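Alkaline phosphatase (Thermus thermophilus, PDB 7KWD) probably hydrolyses phosphate monoesters as a homodimeric alkaline phosphatase that carries zinc and magnesium ions in its active site. Local coordinates at residues A[183-188]-A[194-199]; A[60-65]-A[70-75]; A[114-117]-A[121-124]; A[413-416]-A[420-423]. All coordinates share one frame; numbering follows the deposited sequence.

Contact 1 (A[183-188]-A[194-199]); sequences RFFNPA and KDLYAA
With CG anti to the carbonyl carbon in both F185 (chi1 -68°) and Y197 (chi1 -74°), the tyrosine ring is brought over the root of the phenylalanine side chain. It is thus the CB of F185 that lies over the Y197 face, offset toward the rim in a CH-pi contact 3.6 Å from the centroid of the Y197 ring. F185 CB comes as close as 3.4 Å to Y197 CZ. The two rings themselves meet obliquely, the F185 and Y197 centroids 5.6 Å apart and the planes inclined by 32°. Further out, F185 CD2 touches L196 CD1 at 3.8 Å, while the backbones are joined by a weak hydrogen bond from L196 N to F185 O, 3.2 Å long. The loop 183-188 thus lies against the N-terminal end of helix 196-202, where D195 is the N-cap: its OD1 accepts from A198 N at 2.9 Å, the donor standing well above the carboxylate plane. P187 runs alongside the same aspartate, its CG 3.6 Å from D195 CB. Were D195 an alanine, A198 N would probably be left without its capping acceptor, and P187 CG would lose the carboxylate that lies alongside it. N186 closes an Asx turn, OD1 accepting from A188 N at 3.0 Å. The amide nitrogen ND2 of N186 and the hydroxyl of Y197 are both hydrogen-bonded to the carboxylate of D182, which ties the two segments together through a shared third residue. Beneath them, A166 of helix 162-172 touches F185 and L196, and L223 of strand 222-225 packs against F185 and Y197.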
# COMPACT_ATOMS: atom_id res chain seq x y z
N ARG A 183 31.35 2.25 14.96
CA ARG A 183 31.50 1.25 16.01
C ARG A 183 32.09 -0.06 15.50
O ARG A 183 32.61 -0.83 16.31
CB ARG A 183 30.15 1.02 16.70
CG ARG A 183 29.10 0.23 15.92
CD ARG A 183 27.68 0.32 16.56
NE ARG A 183 27.52 -0.73 17.56
CZ ARG A 183 26.50 -1.58 17.65
NH1 ARG A 183 25.48 -1.54 16.78
NH2 ARG A 183 26.51 -2.50 18.61
N PHE A 184 32.04 -0.32 14.18
CA PHE A 184 32.57 -1.56 13.62
C PHE A 184 33.95 -1.40 12.99
O PHE A 184 34.54 -2.39 12.54
CB PHE A 184 31.57 -2.16 12.59
CG PHE A 184 30.17 -2.28 13.12
CD1 PHE A 184 29.90 -3.07 14.23
CD2 PHE A 184 29.13 -1.58 12.52
CE1 PHE A 184 28.61 -3.13 14.75
CE2 PHE A 184 27.85 -1.65 13.01
CZ PHE A 184 27.58 -2.43 14.13
N PHE A 185 34.50 -0.19 12.99
CA PHE A 185 35.80 0.04 12.37
C PHE A 185 36.83 0.64 13.32
O PHE A 185 38.03 0.39 13.16
CB PHE A 185 35.65 1.00 11.17
CG PHE A 185 34.90 0.42 10.01
CD1 PHE A 185 33.51 0.41 10.01
CD2 PHE A 185 35.57 -0.10 8.91
CE1 PHE A 185 32.79 -0.11 8.91
CE2 PHE A 185 34.87 -0.63 7.84
CZ PHE A 185 33.48 -0.64 7.85
N ASN A 186 36.40 1.39 14.28
CA ASN A 186 37.24 2.16 15.19
C ASN A 186 37.87 1.26 16.25
O ASN A 186 37.14 0.54 16.95
CB ASN A 186 36.32 3.20 15.84
CG ASN A 186 37.05 4.23 16.66
OD1 ASN A 186 38.12 4.00 17.19
ND2 ASN A 186 36.41 5.36 16.80
N PRO A 187 39.20 1.25 16.40
CA PRO A 187 39.82 0.37 17.41
C PRO A 187 39.32 0.63 18.81
O PRO A 187 39.34 -0.26 19.66
CB PRO A 187 41.32 0.66 17.31
CG PRO A 187 41.44 1.98 16.63
CD PRO A 187 40.18 2.15 15.75
N ALA A 188 38.82 1.82 19.07
CA ALA A 188 38.29 2.15 20.38
C ALA A 188 36.85 1.70 20.59
O ALA A 188 36.31 1.95 21.67
CB ALA A 188 38.36 3.67 20.58
N LYS A 194 40.79 -3.95 17.14
CA LYS A 194 41.55 -3.81 15.89
C LYS A 194 41.26 -2.47 15.20
O LYS A 194 40.11 -2.04 15.13
CB LYS A 194 41.17 -4.97 14.98
CG LYS A 194 42.07 -5.23 13.80
CD LYS A 194 41.40 -6.27 12.85
CE LYS A 194 41.54 -7.72 13.37
NZ LYS A 194 41.68 -8.72 12.26
N ASP A 195 42.31 -1.83 14.65
CA ASP A 195 42.13 -0.57 13.88
C ASP A 195 41.87 -0.93 12.42
O ASP A 195 42.79 -0.99 11.59
CB ASP A 195 43.34 0.34 14.04
CG ASP A 195 43.17 1.71 13.35
OD1 ASP A 195 42.24 1.85 12.53
OD2 ASP A 195 43.97 2.66 13.64
N LEU A 196 40.60 -1.19 12.08
CA LEU A 196 40.29 -1.54 10.70
C LEU A 196 40.52 -0.38 9.74
O LEU A 196 40.82 -0.59 8.56
CB LEU A 196 38.84 -1.99 10.57
CG LEU A 196 38.53 -3.44 10.31
CD1 LEU A 196 37.08 -3.45 9.72
CD2 LEU A 196 39.46 -4.14 9.40
N TYR A 197 40.39 0.86 10.23
CA TYR A 197 40.70 2.00 9.37
C TYR A 197 42.11 1.89 8.84
O TYR A 197 42.35 2.05 7.63
CB TYR A 197 40.51 3.30 10.12
CG TYR A 197 39.04 3.64 10.33
CD1 TYR A 197 38.20 3.89 9.26
CD2 TYR A 197 38.51 3.69 11.59
CE1 TYR A 197 36.88 4.18 9.44
CE2 TYR A 197 37.19 4.00 11.79
CZ TYR A 197 36.38 4.24 10.71
OH TYR A 197 35.07 4.55 10.92
N ALA A 198 43.05 1.60 9.74
CA ALA A 198 44.44 1.46 9.33
C ALA A 198 44.58 0.37 8.29
O ALA A 198 45.35 0.52 7.34
CB ALA A 198 45.33 1.16 10.55
N ALA A 199 43.84 -0.73 8.45
CA ALA A 199 43.96 -1.84 7.51
C ALA A 199 43.41 -1.46 6.13
O ALA A 199 43.98 -1.85 5.11
CB ALA A 199 43.25 -3.07 8.06

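Contact 2 (A[60-65]-A[70-75])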
# COMPACT_ATOMS: atom_id res chain seq x y z
N TYR A 60 3.11 16.22 -0.14
CA TYR A 60 3.89 17.25 0.54
C TYR A 60 4.68 18.09 -0.47
O TYR A 60 4.73 19.32 -0.37
CB TYR A 60 4.82 16.61 1.56
CG TYR A 60 5.51 17.64 2.45
CD1 TYR A 60 6.69 18.22 2.07
CD2 TYR A 60 4.93 18.07 3.66
CE1 TYR A 60 7.30 19.18 2.86
CE2 TYR A 60 5.56 19.03 4.45
CZ TYR A 60 6.72 19.58 4.05
OH TYR A 60 7.35 20.54 4.82
N ALA A 61 5.34 17.43 -1.41
CA ALA A 61 6.11 18.19 -2.40
C ALA A 61 5.21 19.17 -3.16
O ALA A 61 5.56 20.35 -3.34
CB ALA A 61 6.81 17.21 -3.35
N ARG A 62 4.04 18.71 -3.61
CA ARG A 62 3.17 19.59 -4.38
C ARG A 62 2.59 20.68 -3.50
O ARG A 62 2.74 21.88 -3.79
CB ARG A 62 2.05 18.79 -5.03
CG ARG A 62 2.46 18.09 -6.33
CD ARG A 62 1.47 16.93 -6.68
NE ARG A 62 1.72 16.39 -8.02
CZ ARG A 62 1.31 16.97 -9.14
NH1 ARG A 62 0.61 18.11 -9.12
NH2 ARG A 62 1.62 16.42 -10.29
N ARG A 63 1.98 20.28 -2.38
CA ARG A 63 1.22 21.21 -1.55
C ARG A 63 2.11 22.16 -0.75
O ARG A 63 1.75 23.33 -0.57
CB ARG A 63 0.34 20.40 -0.61
CG ARG A 63 -0.58 21.22 0.23
CD ARG A 63 -1.54 20.32 0.96
NE ARG A 63 -2.24 21.02 2.03
CZ ARG A 63 -3.51 21.41 1.97
NH1 ARG A 63 -4.25 21.17 0.89
NH2 ARG A 63 -4.06 22.02 3.01
N ARG A 64 3.23 21.69 -0.20
CA ARG A 64 4.03 22.53 0.68
C ARG A 64 5.30 23.03 0.05
O ARG A 64 5.93 23.95 0.59
CB ARG A 64 4.45 21.79 1.96
CG ARG A 64 3.37 21.06 2.70
CD ARG A 64 2.15 21.89 2.86
NE ARG A 64 2.34 22.97 3.82
CZ ARG A 64 1.84 24.19 3.68
NH1 ARG A 64 1.13 24.53 2.60
NH2 ARG A 64 2.05 25.09 4.64
N GLN A 65 5.76 22.41 -1.02
CA GLN A 65 6.95 22.89 -1.71
C GLN A 65 6.64 23.34 -3.12
O GLN A 65 7.55 23.78 -3.81
CB GLN A 65 8.02 21.80 -1.69
CG GLN A 65 8.38 21.35 -0.25
CD GLN A 65 9.53 20.36 -0.19
OE1 GLN A 65 9.79 19.65 -1.15
NE2 GLN A 65 10.22 20.31 0.94
N ALA A 70 10.31 14.07 -7.82
CA ALA A 70 10.95 13.39 -8.94
C ALA A 70 10.45 11.96 -9.07
O ALA A 70 10.25 11.46 -10.19
CB ALA A 70 12.47 13.41 -8.78
N LEU A 71 10.21 11.28 -7.96
CA LEU A 71 9.71 9.91 -8.04
C LEU A 71 8.35 9.87 -8.72
O LEU A 71 8.07 8.97 -9.51
CB LEU A 71 9.65 9.30 -6.63
CG LEU A 71 9.30 7.82 -6.62
CD1 LEU A 71 10.18 7.01 -7.55
CD2 LEU A 71 9.30 7.24 -5.19
N GLU A 72 7.48 10.86 -8.47
CA GLU A 72 6.21 10.88 -9.20
C GLU A 72 6.46 10.97 -10.71
O GLU A 72 5.84 10.25 -11.50
CB GLU A 72 5.31 12.04 -8.75
CG GLU A 72 4.02 12.13 -9.57
CD GLU A 72 3.13 13.34 -9.26
OE1 GLU A 72 3.30 13.96 -8.20
OE2 GLU A 72 2.27 13.69 -10.10
N ARG A 73 7.35 11.87 -11.13
CA ARG A 73 7.63 12.01 -12.57
C ARG A 73 8.10 10.69 -13.17
O ARG A 73 7.72 10.36 -14.30
CB ARG A 73 8.68 13.09 -12.80
CG ARG A 73 8.32 14.42 -12.14
CD ARG A 73 9.40 15.53 -12.38
NE ARG A 73 9.38 16.60 -11.36
CZ ARG A 73 9.88 17.82 -11.56
NH1 ARG A 73 10.43 18.14 -12.73
NH2 ARG A 73 9.81 18.74 -10.61
N LEU A 74 8.94 9.93 -12.43
CA LEU A 74 9.41 8.66 -12.95
C LEU A 74 8.27 7.64 -13.03
O LEU A 74 8.09 6.96 -14.04
CB LEU A 74 10.57 8.10 -12.12
CG LEU A 74 11.83 8.94 -11.99
CD1 LEU A 74 12.99 8.23 -11.39
CD2 LEU A 74 12.21 9.50 -13.34
N LEU A 75 7.49 7.51 -11.96
CA LEU A 75 6.41 6.53 -12.01
C LEU A 75 5.36 6.88 -13.06
O LEU A 75 4.64 5.99 -13.51
CB LEU A 75 5.74 6.42 -10.65
CG LEU A 75 6.63 5.91 -9.50
CD1 LEU A 75 5.86 6.10 -8.21
CD2 LEU A 75 7.00 4.44 -9.68
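R62 and E72 meet in a two-pronged salt bridge that links helices 51-65 and 70-75, two consecutive helices joined by a short loop. The arginine approaches side-on. Its NE reaches E72 OE1 at 2.9 Å in an almost perfectly straight bond (177°), lying in the guanidinium plane and using the syn lone pair of the oxygen. The second prong, from R62 NH2 to E72 OE2, is 2.8 Å long but less straight, the oxygen being tilted somewhat from the guanidinium plane. The guanidinium and carboxylate planes are 27° apart, nearly coplanar, and this twist is consistent with the less straight second bond; having two bonds restrains both flat groups from turning. The side chains cross at about a right angle. E72 reaches out with CG anti to its backbone N (chi1 176°) and the rest of the chain extended, while the R62 chain is extended from CG to NE; the two helices therefore touch here through these long arms, and the backbones stay well apart. E72 is buried, and the arginine beside it would be expected to favour its ionised form. A27 N of the second subunit also donates to E72 OE2, and P20 of that subunit packs on R62, so the ion pair belongs to the dimer interface as well. Behind it, Y54 and Q58 of helix 51-65 touch E72, and L297 of helix 283-306 receives L71 and L74. Beyond the two hydrogen bonds the approach is slight: the nearest aliphatic atom of the arginine, CD of R62, stands 3.8 Å from E72 OE1.

Contact 3 (A[114-117]-A[121-124]); sequences AIHA and PLKP
L122 fills the tight part of this contact, pressing one branch against the backbone at A114 and I115 and the other against the ring of H116. Its CG is anti to the carbonyl carbon (chi1 -46°), which carries CD1 to 3.5 Å from I115 N; this methyl stands more distantly over one face of the H116 imidazole. The ring contact is made by the other methyl, L122 CD2, 3.7 Å from H116 CD2, while the imidazole NE2 is hydrogen-bonded to P475 O. The backbones join where L122 N donates to A114 O at 3.0 Å; S155 OG is a second donor to this oxygen. With an alanine instead of L122, both methyls would go, which would probably open a gap between the I115 backbone and the H116 ring. The packing is looser at exposed P121, whose CB points away from the partner segment, although a single beta bridge pairs it with I115 at a CA-CA distance of 4.4 Å. At the inner end A114 CB meets P124 CG at 4.0 Å. There C104 of helix 95-104 touches A114, L122 and P124, and P124 occupies the N-cap position of helix 125-131, so the turned-back loop is lodged between these successive helices.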
# COMPACT_ATOMS: atom_id res chain seq x y z
N ALA A 114 23.22 -13.70 2.05
CA ALA A 114 23.67 -14.56 0.94
C ALA A 114 23.99 -15.96 1.43
O ALA A 114 25.08 -16.51 1.21
CB ALA A 114 24.90 -13.97 0.25
N ILE A 115 23.00 -16.57 2.08
CA ILE A 115 23.18 -17.89 2.67
C ILE A 115 21.80 -18.47 2.97
O ILE A 115 20.85 -17.73 3.24
CB ILE A 115 24.06 -17.78 3.94
CG1 ILE A 115 24.67 -19.11 4.34
CG2 ILE A 115 23.20 -17.17 5.09
CD1 ILE A 115 25.65 -19.00 5.54
N HIS A 116 21.71 -19.80 2.96
CA HIS A 116 20.49 -20.48 3.32
C HIS A 116 20.50 -20.85 4.79
O HIS A 116 21.53 -20.85 5.43
CB HIS A 116 20.29 -21.73 2.46
CG HIS A 116 19.66 -21.44 1.14
ND1 HIS A 116 18.56 -20.62 1.02
CD2 HIS A 116 19.97 -21.85 -0.11
CE1 HIS A 116 18.23 -20.52 -0.25
NE2 HIS A 116 19.06 -21.26 -0.96
N ALA A 117 19.33 -21.22 5.32
CA ALA A 117 19.24 -21.51 6.74
C ALA A 117 20.13 -22.67 7.17
O ALA A 117 20.37 -22.85 8.37
CB ALA A 117 17.79 -21.83 7.13
N PRO A 121 26.28 -21.44 1.24
CA PRO A 121 26.55 -20.08 0.80
C PRO A 121 26.00 -19.85 -0.59
O PRO A 121 25.93 -20.75 -1.43
CB PRO A 121 28.09 -19.99 0.81
CG PRO A 121 28.54 -21.37 0.61
CD PRO A 121 27.53 -22.21 1.41
N LEU A 122 25.59 -18.61 -0.82
CA LEU A 122 25.11 -18.14 -2.10
C LEU A 122 26.10 -17.11 -2.64
O LEU A 122 26.81 -16.46 -1.87
CB LEU A 122 23.73 -17.52 -1.97
CG LEU A 122 22.71 -18.32 -1.14
CD1 LEU A 122 21.42 -17.55 -0.94
CD2 LEU A 122 22.44 -19.66 -1.83
N LYS A 123 26.14 -16.97 -3.95
CA LYS A 123 27.00 -15.98 -4.55
C LYS A 123 26.16 -14.77 -4.90
O LYS A 123 25.29 -14.88 -5.78
CB LYS A 123 27.68 -16.53 -5.80
CG LYS A 123 28.75 -15.63 -6.41
CD LYS A 123 29.38 -16.39 -7.56
CE LYS A 123 30.37 -15.57 -8.34
NZ LYS A 123 30.93 -16.40 -9.47
N PRO A 124 26.35 -13.63 -4.25
CA PRO A 124 25.51 -12.47 -4.52
C PRO A 124 26.04 -11.64 -5.68
O PRO A 124 27.22 -11.68 -6.03
CB PRO A 124 25.58 -11.67 -3.21
CG PRO A 124 26.95 -12.01 -2.63
CD PRO A 124 27.38 -13.35 -3.21

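Contact 4 (A[413-416]-A[420-423])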
# COMPACT_ATOMS: atom_id res chain seq x y z
N MET A 413 0.87 11.64 20.38
CA MET A 413 0.55 12.81 19.57
C MET A 413 -0.50 12.51 18.51
O MET A 413 -0.49 13.10 17.43
CB MET A 413 1.82 13.38 18.93
CG MET A 413 2.49 12.48 17.90
SD MET A 413 4.00 13.28 17.31
CE MET A 413 3.37 14.39 16.07
N VAL A 414 -1.43 11.62 18.82
CA VAL A 414 -2.51 11.30 17.90
C VAL A 414 -3.44 12.49 17.75
O VAL A 414 -3.60 13.31 18.66
CB VAL A 414 -3.27 10.05 18.40
CG1 VAL A 414 -3.92 10.34 19.74
CG2 VAL A 414 -4.33 9.59 17.45
N GLN A 415 -4.02 12.60 16.57
CA GLN A 415 -5.14 13.50 16.31
C GLN A 415 -6.21 13.37 17.37
O GLN A 415 -6.63 12.27 17.73
CB GLN A 415 -5.74 13.16 14.93
CG GLN A 415 -6.79 14.16 14.39
CD GLN A 415 -7.64 13.57 13.27
OE1 GLN A 415 -7.26 12.59 12.61
NE2 GLN A 415 -8.81 14.15 13.05
N ARG A 416 -6.65 14.52 17.87
CA ARG A 416 -7.75 14.59 18.83
C ARG A 416 -8.98 15.30 18.28
O ARG A 416 -10.11 14.97 18.66
CB ARG A 416 -7.30 15.33 20.11
CG ARG A 416 -6.15 14.70 20.84
CD ARG A 416 -5.64 15.66 21.91
NE ARG A 416 -5.07 16.85 21.29
CZ ARG A 416 -4.71 17.96 21.94
NH1 ARG A 416 -4.86 18.06 23.26
NH2 ARG A 416 -4.18 18.97 21.26
N LYS A 420 -11.24 18.71 12.41
CA LYS A 420 -10.09 19.21 11.66
C LYS A 420 -8.83 18.78 12.41
O LYS A 420 -8.67 19.12 13.58
CB LYS A 420 -10.17 20.72 11.51
CG LYS A 420 -9.31 21.27 10.39
CD LYS A 420 -9.65 22.74 10.15
CE LYS A 420 -8.79 23.38 9.07
NZ LYS A 420 -8.94 24.87 9.03
N PRO A 421 -7.94 18.00 11.78
CA PRO A 421 -6.76 17.52 12.51
C PRO A 421 -6.01 18.65 13.20
O PRO A 421 -5.67 19.67 12.58
CB PRO A 421 -5.91 16.86 11.41
CG PRO A 421 -6.92 16.27 10.49
CD PRO A 421 -8.14 17.25 10.52
N ASP A 422 -5.80 18.48 14.50
CA ASP A 422 -4.89 19.32 15.27
C ASP A 422 -3.48 18.76 15.27
O ASP A 422 -2.53 19.51 15.53
CB ASP A 422 -5.38 19.48 16.71
CG ASP A 422 -5.58 18.14 17.43
OD1 ASP A 422 -6.04 17.15 16.81
OD2 ASP A 422 -5.29 18.11 18.65
N ARG A 423 -3.34 17.47 15.03
CA ARG A 423 -2.07 16.79 14.84
C ARG A 423 -2.22 15.87 13.65
O ARG A 423 -3.35 15.55 13.24
CB ARG A 423 -1.68 16.02 16.11
CG ARG A 423 -1.89 16.84 17.38
CD ARG A 423 -2.08 15.88 18.51
NE ARG A 423 -1.90 16.51 19.81
CZ ARG A 423 -2.06 15.86 20.95
NH1 ARG A 423 -2.42 14.59 20.93
NH2 ARG A 423 -1.88 16.48 22.10
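The chain doubles back between Q415 and R423, whose CA atoms stand 4.7 Å apart, and the hydrogen bonds that join the two segments all involve side chains. D422 grips R416 at both ends: its OD1 accepts from R416 N at 2.9 Å through the syn lone pair, while OD2 takes R416 NE at 2.9 Å and NH2 at 3.0 Å in a salt bridge. CG of D422 sits between the backbone N and the carbonyl carbon (chi1 56°), which turns the carboxylate toward R416. The R416 guanidinium lies flat on that of R423, centres 3.5 Å apart and planes at 11°. The two positive charges are met by three carboxylates: D422, and E378 and E381, which form salt bridges to R416 and R423 respectively. R423 NH1 also donates to V414 O at 2.9 Å. Alongside, Q415 NE2 packs 3.8 Å from P421 CG, while Q415 OE1 is bonded to Y326. V414 and Q415 further touch R400 and V399 of the second subunit. A stacked arginine pair set in a salt-bridge network thus closes the loop between helix 406-412 and strand 426-428.

How the contacts relate
The contacts follow one another along the chain in the order 2, 3, 1, 4, each closing before the next opens, and all belong to the alkaline phosphatase fold. Contact 2 sits across the chain's centre from contacts 1 and 3, with centres about 41 and 38 Å away. Contacts 1 and 3, about 27 Å apart between centres, each lead into a helix, 196-202 and 125-131 respectively. Contacts 2 and 4 approach to about 8 Å between nearest atoms, and both touch the second subunit. The four are thus separate local closures around the metal-bearing core, two of them contributing to the dimer interface.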